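Superoxide dismutase 1 (Perkinsus marinus, PDB 2CW2) catalyses the dismutation of superoxide to hydrogen peroxide and dioxygen at a bound iron ion, and so probably protects the cell from toxic radicals. Local coordinates at residues 43-46 with 47-51; 50-53 with 54-58; 61-64 with 65-68; 80-83 with 84-88; 92-95 with 96-100. All blocks are in the same frame, centred on the assembly; numbering follows the deposited sequence.

Contact 1: residues 43-46 with 47-51; sequences NALE and PHMSA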
loop_
_atom_site.group_PDB
_atom_site.type_symbol
_atom_site.label_atom_id
_atom_site.label_comp_id
_atom_site.label_asym_id
_atom_site.label_seq_id
_atom_site.Cartn_x
_atom_site.Cartn_y
_atom_site.Cartn_z
ATOM N N ASN A 43 -3.867 -20.108 14.511
ATOM C CA ASN A 43 -3.507 -21.062 13.458
ATOM C C ASN A 43 -4.714 -21.609 12.678
ATOM O O ASN A 43 -4.584 -22.516 11.846
ATOM C CB ASN A 43 -2.605 -22.193 14.009
ATOM C CG ASN A 43 -3.351 -23.187 14.867
ATOM O OD1 ASN A 43 -4.576 -23.124 14.997
ATOM N ND2 ASN A 43 -2.608 -24.150 15.443
ATOM N N ALA A 44 -5.872 -21.000 12.916
ATOM C CA ALA A 44 -7.138 -21.574 12.487
ATOM C C ALA A 44 -7.373 -21.493 10.972
ATOM O O ALA A 44 -8.164 -22.269 10.438
ATOM C CB ALA A 44 -8.290 -20.946 13.244
ATOM N N LEU A 45 -6.694 -20.552 10.310
ATOM C CA LEU A 45 -6.835 -20.316 8.871
ATOM C C LEU A 45 -5.709 -20.938 8.032
ATOM O O LEU A 45 -5.636 -20.738 6.807
ATOM C CB LEU A 45 -6.922 -18.799 8.589
ATOM C CG LEU A 45 -7.966 -18.039 9.398
ATOM C CD1 LEU A 45 -8.073 -16.610 8.879
ATOM C CD2 LEU A 45 -9.319 -18.757 9.337
ATOM N N GLU A 46 -4.830 -21.705 8.672
ATOM C CA GLU A 46 -3.749 -22.371 7.937
ATOM C C GLU A 46 -4.301 -23.499 7.067
ATOM O O GLU A 46 -5.282 -24.149 7.442
ATOM C CB GLU A 46 -2.687 -22.899 8.911
ATOM C CG GLU A 46 -1.412 -22.034 8.927
ATOM C CD GLU A 46 -1.130 -21.445 10.293
ATOM O OE1 GLU A 46 0.022 -21.042 10.597
ATOM O OE2 GLU A 46 -2.088 -21.378 11.078
ATOM N N PRO A 47 -3.681 -23.759 5.918
ATOM C CA PRO A 47 -2.451 -23.093 5.471
ATOM C C PRO A 47 -2.655 -21.825 4.635
ATOM O O PRO A 47 -1.672 -21.203 4.194
ATOM C CB PRO A 47 -1.791 -24.172 4.609
ATOM C CG PRO A 47 -2.966 -24.872 3.958
ATOM C CD PRO A 47 -4.129 -24.791 4.965
ATOM N N HIS A 48 -3.913 -21.439 4.424
ATOM C CA HIS A 48 -4.240 -20.304 3.564
ATOM C C HIS A 48 -3.733 -18.962 4.111
ATOM O O HIS A 48 -3.310 -18.097 3.357
ATOM C CB HIS A 48 -5.764 -20.263 3.360
ATOM C CG HIS A 48 -6.351 -21.614 3.101
ATOM N ND1 HIS A 48 -6.040 -22.348 1.980
ATOM C CD2 HIS A 48 -7.167 -22.395 3.848
ATOM C CE1 HIS A 48 -6.673 -23.507 2.023
ATOM N NE2 HIS A 48 -7.358 -23.564 3.149
ATOM N N MET A 49 -3.792 -18.794 5.425
ATOM C CA MET A 49 -3.291 -17.583 6.064
ATOM C C MET A 49 -2.604 -18.024 7.348
ATOM O O MET A 49 -3.185 -18.781 8.134
ATOM C CB MET A 49 -4.448 -16.620 6.398
ATOM C CG MET A 49 -4.014 -15.221 6.880
ATOM S SD MET A 49 -5.420 -14.120 7.116
ATOM C CE MET A 49 -6.040 -13.961 5.391
ATOM N N SER A 50 -1.373 -17.562 7.556
ATOM C CA SER A 50 -0.571 -18.071 8.664
ATOM C C SER A 50 -0.938 -17.446 9.996
ATOM O O SER A 50 -1.514 -16.359 10.043
ATOM C CB SER A 50 0.920 -17.849 8.417
ATOM O OG SER A 50 1.260 -16.471 8.406
ATOM N N ALA A 51 -0.554 -18.125 11.081
ATOM C CA ALA A 51 -0.629 -17.525 12.419
ATOM C C ALA A 51 0.206 -16.248 12.515
ATOM O O ALA A 51 -0.182 -15.273 13.186
ATOM C CB ALA A 51 -0.174 -18.537 13.488
HETATM O O HOH W 1 -4.120 -19.135 10.644
#
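L45 and M49 form the tight side of this loop. Their side chains lie next to each other and point the same way, CB of L45 being 4.0 Å from CB of M49, while CD1 of L45 also approaches SD of M49. The two backbones are tied as well: M49 N donates to L45 O at 3.0 Å. Both residues are buried, and both reach L54 on the helix that follows, so apolar chains suit them, the branched leucine and the flexible methionine alike.

Between them the chain reverses through a cis peptide bond before P47. The proline ring turns toward H48, and CD of P47 stands 3.9 Å above the centre of the imidazole. H48 ND1 has its own hydrogen bond to N207, which fixes the rotation of that ring. A water accepts from L45 N at 3.0 Å and lies 2.7 Å from M49 O, filling the turn's inner side.

The solvent side is looser. N43 is exposed and its amide leads away, with little beyond its CB near A51. E46 is exposed too, but its chain bends at chi2 (120°) and brings OE1 back to A51 N, 3.0 Å away with a nearly straight N-H (166°). The N-H arrives from above the carboxylate plane. A negative group here would be expected to suit the positive start of a helix.

N43 to E46 make a type I beta turn, and the stretch ends with S50 as N-cap of helix 51-73, the first long helix of the alpha-hairpin domain of iron/manganese superoxide dismutases.

Contact 2: residues 50-53 with 54-58; sequences SAET and LTYHH. With FE (Fe (III) ion), chain C.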
loop_
_atom_site.group_PDB
_atom_site.type_symbol
_atom_site.label_atom_id
_atom_site.label_comp_id
_atom_site.label_asym_id
_atom_site.label_seq_id
_atom_site.Cartn_x
_atom_site.Cartn_y
_atom_site.Cartn_z
ATOM N N SER A 50 -1.373 -17.562 7.556
ATOM C CA SER A 50 -0.571 -18.071 8.664
ATOM C C SER A 50 -0.938 -17.446 9.996
ATOM O O SER A 50 -1.514 -16.359 10.043
ATOM C CB SER A 50 0.920 -17.849 8.417
ATOM O OG SER A 50 1.260 -16.471 8.406
ATOM N N ALA A 51 -0.554 -18.125 11.081
ATOM C CA ALA A 51 -0.629 -17.525 12.419
ATOM C C ALA A 51 0.206 -16.248 12.515
ATOM O O ALA A 51 -0.182 -15.273 13.186
ATOM C CB ALA A 51 -0.174 -18.537 13.488
ATOM N N GLU A 52 1.358 -16.240 11.854
ATOM C CA GLU A 52 2.209 -15.055 11.903
ATOM C C GLU A 52 1.480 -13.861 11.255
ATOM O O GLU A 52 1.505 -12.740 11.785
ATOM C CB GLU A 52 3.569 -15.306 11.223
ATOM C CG GLU A 52 4.447 -14.069 11.284
ATOM C CD GLU A 52 5.792 -14.224 10.609
ATOM O OE1 GLU A 52 6.117 -15.333 10.157
ATOM O OE2 GLU A 52 6.536 -13.215 10.550
ATOM N N THR A 53 0.798 -14.115 10.134
ATOM C CA THR A 53 -0.004 -13.065 9.484
ATOM C C THR A 53 -1.119 -12.549 10.390
ATOM O O THR A 53 -1.264 -11.341 10.591
ATOM C CB THR A 53 -0.567 -13.560 8.159
ATOM O OG1 THR A 53 0.492 -13.587 7.200
ATOM C CG2 THR A 53 -1.593 -12.553 7.555
ATOM N N LEU A 54 -1.896 -13.450 10.965
ATOM C CA LEU A 54 -2.944 -13.005 11.871
ATOM C C LEU A 54 -2.423 -12.212 13.066
ATOM O O LEU A 54 -3.067 -11.262 13.516
ATOM C CB LEU A 54 -3.799 -14.178 12.312
ATOM C CG LEU A 54 -4.785 -14.662 11.243
ATOM C CD1 LEU A 54 -5.556 -15.894 11.731
ATOM C CD2 LEU A 54 -5.746 -13.539 10.850
ATOM N N THR A 55 -1.256 -12.591 13.583
ATOM C CA THR A 55 -0.673 -11.893 14.714
ATOM C C THR A 55 -0.290 -10.469 14.339
ATOM O O THR A 55 -0.679 -9.520 15.009
ATOM C CB THR A 55 0.518 -12.683 15.260
ATOM O OG1 THR A 55 0.021 -13.949 15.704
ATOM C CG2 THR A 55 1.055 -12.054 16.549
ATOM N N TYR A 56 0.466 -10.306 13.265
ATOM C CA TYR A 56 0.862 -8.962 12.856
ATOM C C TYR A 56 -0.331 -8.134 12.371
ATOM O O TYR A 56 -0.494 -6.965 12.746
ATOM C CB TYR A 56 1.921 -9.029 11.762
ATOM C CG TYR A 56 3.307 -9.228 12.314
ATOM C CD1 TYR A 56 4.060 -8.137 12.728
ATOM C CD2 TYR A 56 3.853 -10.504 12.450
ATOM C CE1 TYR A 56 5.324 -8.294 13.243
ATOM C CE2 TYR A 56 5.130 -10.676 12.973
ATOM C CZ TYR A 56 5.860 -9.554 13.369
ATOM O OH TYR A 56 7.126 -9.684 13.901
ATOM N N HIS A 57 -1.170 -8.751 11.553
ATOM C CA HIS A 57 -2.264 -8.003 10.913
ATOM C C HIS A 57 -3.262 -7.531 11.969
ATOM O O HIS A 57 -3.694 -6.380 11.975
ATOM C CB HIS A 57 -2.971 -8.829 9.800
ATOM C CG HIS A 57 -3.721 -7.980 8.788
ATOM N ND1 HIS A 57 -4.413 -8.521 7.721
ATOM C CD2 HIS A 57 -3.869 -6.630 8.680
ATOM C CE1 HIS A 57 -4.956 -7.542 7.007
ATOM N NE2 HIS A 57 -4.654 -6.377 7.571
ATOM N N HIS A 58 -3.636 -8.428 12.869
ATOM C CA HIS A 58 -4.582 -8.052 13.904
ATOM C C HIS A 58 -3.915 -7.360 15.104
ATOM O O HIS A 58 -4.317 -6.255 15.483
ATOM C CB HIS A 58 -5.364 -9.265 14.397
ATOM C CG HIS A 58 -6.363 -8.935 15.474
ATOM N ND1 HIS A 58 -6.040 -8.915 16.813
ATOM C CD2 HIS A 58 -7.674 -8.609 15.401
ATOM C CE1 HIS A 58 -7.117 -8.605 17.525
ATOM N NE2 HIS A 58 -8.122 -8.411 16.692
HETATM FE FE FE C . -4.926 -4.697 6.632
HETATM O O HOH W 2 -5.412 -2.760 5.398
#
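T53 O receives H57 N at 2.8 Å, one of the i to i+4 bonds that open helix 51-73. From that backbone the H57 side chain can be followed to the metal. Its CB rests 3.1 Å from the same T53 O; CG stands anti to the backbone N (chi1 -159°), which carries the imidazole away from the helix. CD2 and CE1 straddle the iron at 3.0 and 2.9 Å, so the ring meets the metal almost symmetrically, and NE2 binds it at 1.9 Å. Histidine suits the place because its imidazole offers a ring nitrogen to the iron.

At the helix start, S50 is the N-cap: its OG accepts from T53 N at 3.0 Å and also bonds D196. T55 uses its hydroxyl as a second donor to A51 O, approaching from the face opposite its own N-H. E52 lies alongside Y56, with CG 3.8 Å from CD2 of the ring; its OE2 forms a salt bridge with R198 of the second subunit.

D187, at the end of strand 181-187, H105 of helix 93-110 and H191 complete the iron site with a water, while I195 of helix 194-197 packs against E52, T53 and Y56.

Contact 3: residues 61-64 with 65-68; sequences HHQT and YVDT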
loop_
_atom_site.group_PDB
_atom_site.type_symbol
_atom_site.label_atom_id
_atom_site.label_comp_id
_atom_site.label_asym_id
_atom_site.label_seq_id
_atom_site.Cartn_x
_atom_site.Cartn_y
_atom_site.Cartn_z
ATOM N N HIS A 61 -1.260 -4.164 13.276
ATOM C CA HIS A 61 -1.881 -3.172 12.397
ATOM C C HIS A 61 -3.245 -2.748 12.915
ATOM O O HIS A 61 -3.482 -1.565 13.157
ATOM C CB HIS A 61 -2.024 -3.714 10.964
ATOM C CG HIS A 61 -0.718 -3.910 10.258
ATOM N ND1 HIS A 61 -0.046 -2.881 9.631
ATOM C CD2 HIS A 61 0.044 -5.016 10.082
ATOM C CE1 HIS A 61 1.071 -3.344 9.101
ATOM N NE2 HIS A 61 1.144 -4.638 9.351
ATOM N N HIS A 62 -4.147 -3.722 13.062
ATOM C CA HIS A 62 -5.518 -3.460 13.491
ATOM C C HIS A 62 -5.513 -2.751 14.847
ATOM O O HIS A 62 -6.113 -1.683 15.010
ATOM C CB HIS A 62 -6.307 -4.781 13.577
ATOM C CG HIS A 62 -7.807 -4.623 13.630
ATOM N ND1 HIS A 62 -8.651 -5.708 13.771
ATOM C CD2 HIS A 62 -8.608 -3.531 13.568
ATOM C CE1 HIS A 62 -9.909 -5.293 13.771
ATOM N NE2 HIS A 62 -9.914 -3.973 13.662
ATOM N N GLN A 63 -4.848 -3.356 15.823
ATOM C CA GLN A 63 -4.845 -2.790 17.167
ATOM C C GLN A 63 -4.280 -1.384 17.197
ATOM O O GLN A 63 -4.741 -0.536 17.961
ATOM C CB GLN A 63 -4.073 -3.683 18.135
ATOM C CG GLN A 63 -4.007 -3.115 19.557
ATOM C CD GLN A 63 -5.324 -3.225 20.282
ATOM O OE1 GLN A 63 -5.851 -4.331 20.443
ATOM N NE2 GLN A 63 -5.872 -2.083 20.719
ATOM N N THR A 64 -3.256 -1.144 16.387
ATOM C CA THR A 64 -2.624 0.167 16.360
ATOM C C THR A 64 -3.551 1.212 15.767
ATOM O O THR A 64 -3.551 2.366 16.202
ATOM C CB THR A 64 -1.288 0.107 15.609
ATOM O OG1 THR A 64 -0.380 -0.684 16.374
ATOM C CG2 THR A 64 -0.607 1.484 15.564
ATOM N N TYR A 65 -4.347 0.830 14.773
ATOM C CA TYR A 65 -5.301 1.785 14.227
ATOM C C TYR A 65 -6.264 2.213 15.344
ATOM O O TYR A 65 -6.636 3.389 15.446
ATOM C CB TYR A 65 -6.121 1.180 13.076
ATOM C CG TYR A 65 -5.420 1.042 11.723
ATOM C CD1 TYR A 65 -4.849 2.137 11.083
ATOM C CD2 TYR A 65 -5.360 -0.190 11.086
ATOM C CE1 TYR A 65 -4.230 1.997 9.830
ATOM C CE2 TYR A 65 -4.731 -0.348 9.846
ATOM C CZ TYR A 65 -4.178 0.751 9.224
ATOM O OH TYR A 65 -3.567 0.583 7.995
ATOM N N VAL A 66 -6.705 1.249 16.145
ATOM C CA VAL A 66 -7.614 1.549 17.243
ATOM C C VAL A 66 -6.902 2.448 18.277
ATOM O O VAL A 66 -7.474 3.428 18.744
ATOM C CB VAL A 66 -8.159 0.263 17.930
ATOM C CG1 VAL A 66 -8.838 0.597 19.289
ATOM C CG2 VAL A 66 -9.174 -0.467 17.021
ATOM N N ASP A 67 -5.671 2.101 18.644
ATOM C CA ASP A 67 -4.875 2.951 19.550
ATOM C C ASP A 67 -4.779 4.415 19.104
ATOM O O ASP A 67 -4.953 5.355 19.917
ATOM C CB ASP A 67 -3.459 2.398 19.690
ATOM C CG ASP A 67 -3.413 1.042 20.369
ATOM O OD1 ASP A 67 -2.361 0.361 20.260
ATOM O OD2 ASP A 67 -4.365 0.555 21.010
ATOM N N THR A 68 -4.464 4.611 17.819
ATOM C CA THR A 68 -4.299 5.965 17.266
ATOM C C THR A 68 -5.608 6.727 17.250
ATOM O O THR A 68 -5.644 7.911 17.621
ATOM C CB THR A 68 -3.668 5.931 15.859
ATOM O OG1 THR A 68 -2.490 5.128 15.907
ATOM C CG2 THR A 68 -3.139 7.330 15.467
#
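H61 comes first, its backbone O accepting from Y65 N at 3.0 Å while CD2 of the Y65 ring lies 3.1 Å from that same oxygen. The tyrosine takes this place because its CG is anti to its carbonyl carbon (chi1 -76°), which turns the ring back along the helix. The H61 imidazole leads elsewhere: it stacks on the iron ligand H191, and its NE2 is hydrogen-bonded to Y194 of the second subunit. An aromatic ring with a polar nitrogen thus serves both metal site and dimer interface.

H62 is buried. Its O accepts from V66 N, and its ring meets that of H105, another iron ligand. Here the stretch belongs to helix 51-73 of the alpha-hairpin domain, which lies against helix 93-110; V66 and Y65 both touch V102 there, the branched valine filling the seam and the tyrosine OH bonding Q101.

Q63 follows on the outer side. Bent at chi2 (73°), its chain returns to D67, and NE2 donates to OD2 of D67 at 3.1 Å. The acceptor oxygen is met from above its carboxylate plane, yet it lies close to the amide plane of Q63. Amide and carboxylate planes are 32° apart.

T64 is exposed. Its OG1 bonds K60 O one turn earlier, and its carbonyl oxygen takes T68 N at 2.9 Å, with T68 OG1 also 3.0 Å from that O.

Contact 4: residues 80-83 with 84-88; sequences ASKT and LEQII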
loop_
_atom_site.group_PDB
_atom_site.type_symbol
_atom_site.label_atom_id
_atom_site.label_comp_id
_atom_site.label_asym_id
_atom_site.label_seq_id
_atom_site.Cartn_x
_atom_site.Cartn_y
_atom_site.Cartn_z
ATOM N N ALA A 80 -14.923 11.177 19.668
ATOM C CA ALA A 80 -15.376 10.194 20.649
ATOM C C ALA A 80 -16.889 9.935 20.616
ATOM O O ALA A 80 -17.331 8.852 20.983
ATOM C CB ALA A 80 -14.936 10.615 22.036
ATOM N N SER A 81 -17.684 10.909 20.186
ATOM C CA SER A 81 -19.135 10.746 20.209
ATOM C C SER A 81 -19.690 9.951 19.034
ATOM O O SER A 81 -20.842 9.512 19.074
ATOM C CB SER A 81 -19.843 12.103 20.322
ATOM O OG SER A 81 -19.798 12.835 19.102
ATOM N N LYS A 82 -18.864 9.725 18.013
ATOM C CA LYS A 82 -19.327 9.104 16.774
ATOM C C LYS A 82 -18.952 7.631 16.643
ATOM O O LYS A 82 -17.864 7.204 17.038
ATOM C CB LYS A 82 -18.781 9.861 15.555
ATOM C CG LYS A 82 -19.245 11.301 15.464
ATOM C CD LYS A 82 -18.998 11.871 14.079
ATOM C CE LYS A 82 -19.699 13.222 13.896
ATOM N NZ LYS A 82 -19.225 13.929 12.643
ATOM N N THR A 83 -19.869 6.880 16.042
ATOM C CA THR A 83 -19.649 5.479 15.745
ATOM C C THR A 83 -18.650 5.465 14.608
ATOM O O THR A 83 -18.488 6.476 13.910
ATOM C CB THR A 83 -20.979 4.849 15.305
ATOM O OG1 THR A 83 -21.853 4.746 16.455
ATOM C CG2 THR A 83 -20.792 3.428 14.934
ATOM N N LEU A 84 -17.959 4.347 14.450
ATOM C CA LEU A 84 -17.032 4.190 13.332
ATOM C C LEU A 84 -17.722 4.560 12.027
ATOM O O LEU A 84 -17.164 5.278 11.205
ATOM C CB LEU A 84 -16.614 2.737 13.258
ATOM C CG LEU A 84 -15.247 2.279 13.765
ATOM C CD1 LEU A 84 -14.512 3.191 14.753
ATOM C CD2 LEU A 84 -15.292 0.810 14.203
ATOM N N GLU A 85 -18.938 4.049 11.846
ATOM C CA GLU A 85 -19.736 4.298 10.645
ATOM C C GLU A 85 -20.029 5.778 10.442
ATOM O O GLU A 85 -20.047 6.262 9.312
ATOM C CB GLU A 85 -21.068 3.545 10.740
ATOM C CG GLU A 85 -20.992 2.086 10.322
ATOM C CD GLU A 85 -21.200 1.147 11.485
ATOM O OE1 GLU A 85 -20.838 1.536 12.622
ATOM O OE2 GLU A 85 -21.732 0.035 11.271
ATOM N N GLN A 86 -20.278 6.504 11.530
ATOM C CA GLN A 86 -20.524 7.948 11.389
ATOM C C GLN A 86 -19.250 8.686 10.988
ATOM O O GLN A 86 -19.295 9.671 10.238
ATOM C CB GLN A 86 -21.114 8.537 12.676
ATOM C CG GLN A 86 -22.558 8.126 12.904
ATOM C CD GLN A 86 -23.048 8.438 14.296
ATOM O OE1 GLN A 86 -22.289 8.345 15.264
ATOM N NE2 GLN A 86 -24.332 8.814 14.409
ATOM N N ILE A 87 -18.111 8.230 11.501
ATOM C CA ILE A 87 -16.844 8.846 11.119
ATOM C C ILE A 87 -16.531 8.529 9.644
ATOM O O ILE A 87 -16.019 9.372 8.883
ATOM C CB ILE A 87 -15.690 8.362 12.046
ATOM C CG1 ILE A 87 -15.991 8.698 13.521
ATOM C CG2 ILE A 87 -14.366 8.928 11.581
ATOM C CD1 ILE A 87 -15.002 8.065 14.539
ATOM N N ILE A 88 -16.825 7.306 9.245
ATOM C CA ILE A 88 -16.666 6.926 7.854
ATOM C C ILE A 88 -17.498 7.847 6.953
ATOM O O ILE A 88 -17.051 8.268 5.885
ATOM C CB ILE A 88 -17.030 5.427 7.673
ATOM C CG1 ILE A 88 -15.927 4.553 8.301
ATOM C CG2 ILE A 88 -17.170 5.107 6.209
ATOM C CD1 ILE A 88 -16.334 3.088 8.602
#
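The amide of Q86 meets T83 N through OE1: the N-H points at the oxygen from 2.9 Å, only 17° from the amide plane and nearly straight (172°). CA of K82 lies 3.4 Å from the same OE1, leaning to the other side of that plane. The carboxylate of E85 makes the second flat group. Its OE1 is 3.0 Å from CG2 of T83, which stands ahead of the oxygen and somewhat out of the carboxylate plane; this approach is close for a methyl.

Together these belong to the start of helix 84-90. T83 is the N-cap, and Q86, three residues on, supplies the side-chain half of a capping box by accepting from the N-cap's own N-H. The reciprocal half is missing, for the hydroxyl of T83 makes no capping bond. Glutamine suits the place since its chain, extended beyond CG, reaches back to T83 N. E85, acidic in the first turn, probably interacts well with the helix dipole.

On the buried side, K82 and I87 bracket the N-cap as the two residues of a hydrophobic staple do, although here one partner is the aliphatic base of a lysine: CB of K82 is 3.6 Å from CG1 of I87. The lysine's amine leads away, to a long, weak ion pair with E91. I87 and L84 turn toward A99 and V102 of helix 93-110, which explains their apolar nature. The backbone joins in where I87 N donates to T83 O at 3.0 Å, while CG1 of I87 lies 3.4 Å from that same oxygen.

Contact 5: residues 92-95 with 96-100; sequences TGKP and FNQAA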
loop_
_atom_site.group_PDB
_atom_site.type_symbol
_atom_site.label_atom_id
_atom_site.label_comp_id
_atom_site.label_asym_id
_atom_site.label_seq_id
_atom_site.Cartn_x
_atom_site.Cartn_y
_atom_site.Cartn_z
ATOM N N THR A 92 -12.818 13.348 7.717
ATOM C CA THR A 92 -11.874 13.540 6.616
ATOM C C THR A 92 -10.477 13.298 7.153
ATOM O O THR A 92 -10.272 13.303 8.378
ATOM C CB THR A 92 -11.919 14.978 6.065
ATOM O OG1 THR A 92 -11.572 15.904 7.103
ATOM C CG2 THR A 92 -13.325 15.370 5.640
ATOM N N GLY A 93 -9.535 13.084 6.242
ATOM C CA GLY A 93 -8.151 12.882 6.603
ATOM C C GLY A 93 -7.871 11.730 7.559
ATOM O O GLY A 93 -8.469 10.644 7.468
ATOM N N LYS A 94 -6.937 11.960 8.472
ATOM C CA LYS A 94 -6.455 10.893 9.361
ATOM C C LYS A 94 -7.573 10.181 10.167
ATOM O O LYS A 94 -7.650 8.955 10.157
ATOM C CB LYS A 94 -5.342 11.424 10.263
ATOM C CG LYS A 94 -4.608 10.382 11.059
ATOM C CD LYS A 94 -3.244 10.915 11.569
ATOM C CE LYS A 94 -2.765 10.129 12.794
ATOM N NZ LYS A 94 -1.329 10.404 13.092
ATOM N N PRO A 95 -8.434 10.934 10.853
ATOM C CA PRO A 95 -9.545 10.327 11.608
ATOM C C PRO A 95 -10.432 9.442 10.728
ATOM O O PRO A 95 -10.803 8.345 11.150
ATOM C CB PRO A 95 -10.355 11.530 12.105
ATOM C CG PRO A 95 -9.428 12.680 12.069
ATOM C CD PRO A 95 -8.395 12.393 10.995
ATOM N N PHE A 96 -10.754 9.899 9.522
ATOM C CA PHE A 96 -11.489 9.047 8.610
ATOM C C PHE A 96 -10.692 7.780 8.327
ATOM O O PHE A 96 -11.246 6.666 8.351
ATOM C CB PHE A 96 -11.765 9.744 7.272
ATOM C CG PHE A 96 -12.182 8.787 6.208
ATOM C CD1 PHE A 96 -13.503 8.399 6.096
ATOM C CD2 PHE A 96 -11.235 8.184 5.385
ATOM C CE1 PHE A 96 -13.897 7.476 5.137
ATOM C CE2 PHE A 96 -11.622 7.254 4.430
ATOM C CZ PHE A 96 -12.956 6.889 4.317
ATOM N N ASN A 97 -9.412 7.953 8.001
ATOM C CA ASN A 97 -8.596 6.811 7.582
ATOM C C ASN A 97 -8.523 5.789 8.707
ATOM O O ASN A 97 -8.575 4.572 8.476
ATOM C CB ASN A 97 -7.179 7.245 7.167
ATOM C CG ASN A 97 -7.147 7.987 5.831
ATOM O OD1 ASN A 97 -8.026 7.817 4.975
ATOM N ND2 ASN A 97 -6.107 8.806 5.635
ATOM N N GLN A 98 -8.427 6.279 9.937
ATOM C CA GLN A 98 -8.282 5.367 11.058
ATOM C C GLN A 98 -9.578 4.641 11.352
ATOM O O GLN A 98 -9.585 3.421 11.539
ATOM C CB GLN A 98 -7.830 6.110 12.303
ATOM C CG GLN A 98 -6.539 6.833 12.115
ATOM C CD GLN A 98 -6.241 7.688 13.286
ATOM O OE1 GLN A 98 -6.885 7.551 14.311
ATOM N NE2 GLN A 98 -5.291 8.582 13.156
ATOM N N ALA A 99 -10.676 5.388 11.448
ATOM C CA ALA A 99 -11.962 4.755 11.737
ATOM C C ALA A 99 -12.338 3.741 10.657
ATOM O O ALA A 99 -12.804 2.616 10.953
ATOM C CB ALA A 99 -13.040 5.810 11.872
ATOM N N ALA A 100 -12.135 4.137 9.403
ATOM C CA ALA A 100 -12.381 3.269 8.255
ATOM C C ALA A 100 -11.558 1.987 8.366
ATOM O O ALA A 100 -12.101 0.878 8.260
ATOM C CB ALA A 100 -12.076 4.008 6.936
#
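Backbone bonds carry the contact between K94 and Q98 and their neighbours. N97 N donates to G93 O at 2.9 Å, Q98 N to K94 O at 2.8 Å and A99 N to P95 O at 3.0 Å. P95 suits this first turn: it has no N-H to offer, and none is needed at a helix start. G93, with its positive phi of 57°, takes a conformation easy for a residue without CB.

Apolar contacts come next. F96 has CG anti to its backbone N (chi1 165°), which directs the ring away from the turn toward R177. One face receives CB of A100, 4.0 Å above the plane and offset toward the rim. The small A99 and A100 lie close to I87 and I88 of helix 84-90.

Of the polar side chains, N97 brings OD1 to the edge of the F96 ring, in its plane, and packs on F150 of the second subunit. Q98 reaches back over K94, touching T68, L69 and I72; its NE2 is buried without a partner in the model and crowds the lysine, so that detail is doubtful.

The stretch is the start of helix 93-110, the second long arm of the alpha-hairpin domain.

Overall arrangement
All five contacts lie in the alpha-hairpin domain. Contacts 2 and 3 share helix 51-73, are joined by its backbone, and touch the second subunit; here histidines bind or flank the iron. Contact 1 leads into that helix, sharing S50 and A51 with contact 2, and like it is partly buried, though contact 1 alone of the two has exposed residues. Contact 4 is a surface contact dominated by helix capping, yet its I87 and L84 meet A99 of contact 5. Contact 5, partly buried, also touches contact 3 through T68, so it bridges helices. Contacts 1 and 4 are farthest apart, their centres about 32 Å from each other on opposite sides of the chain's centre.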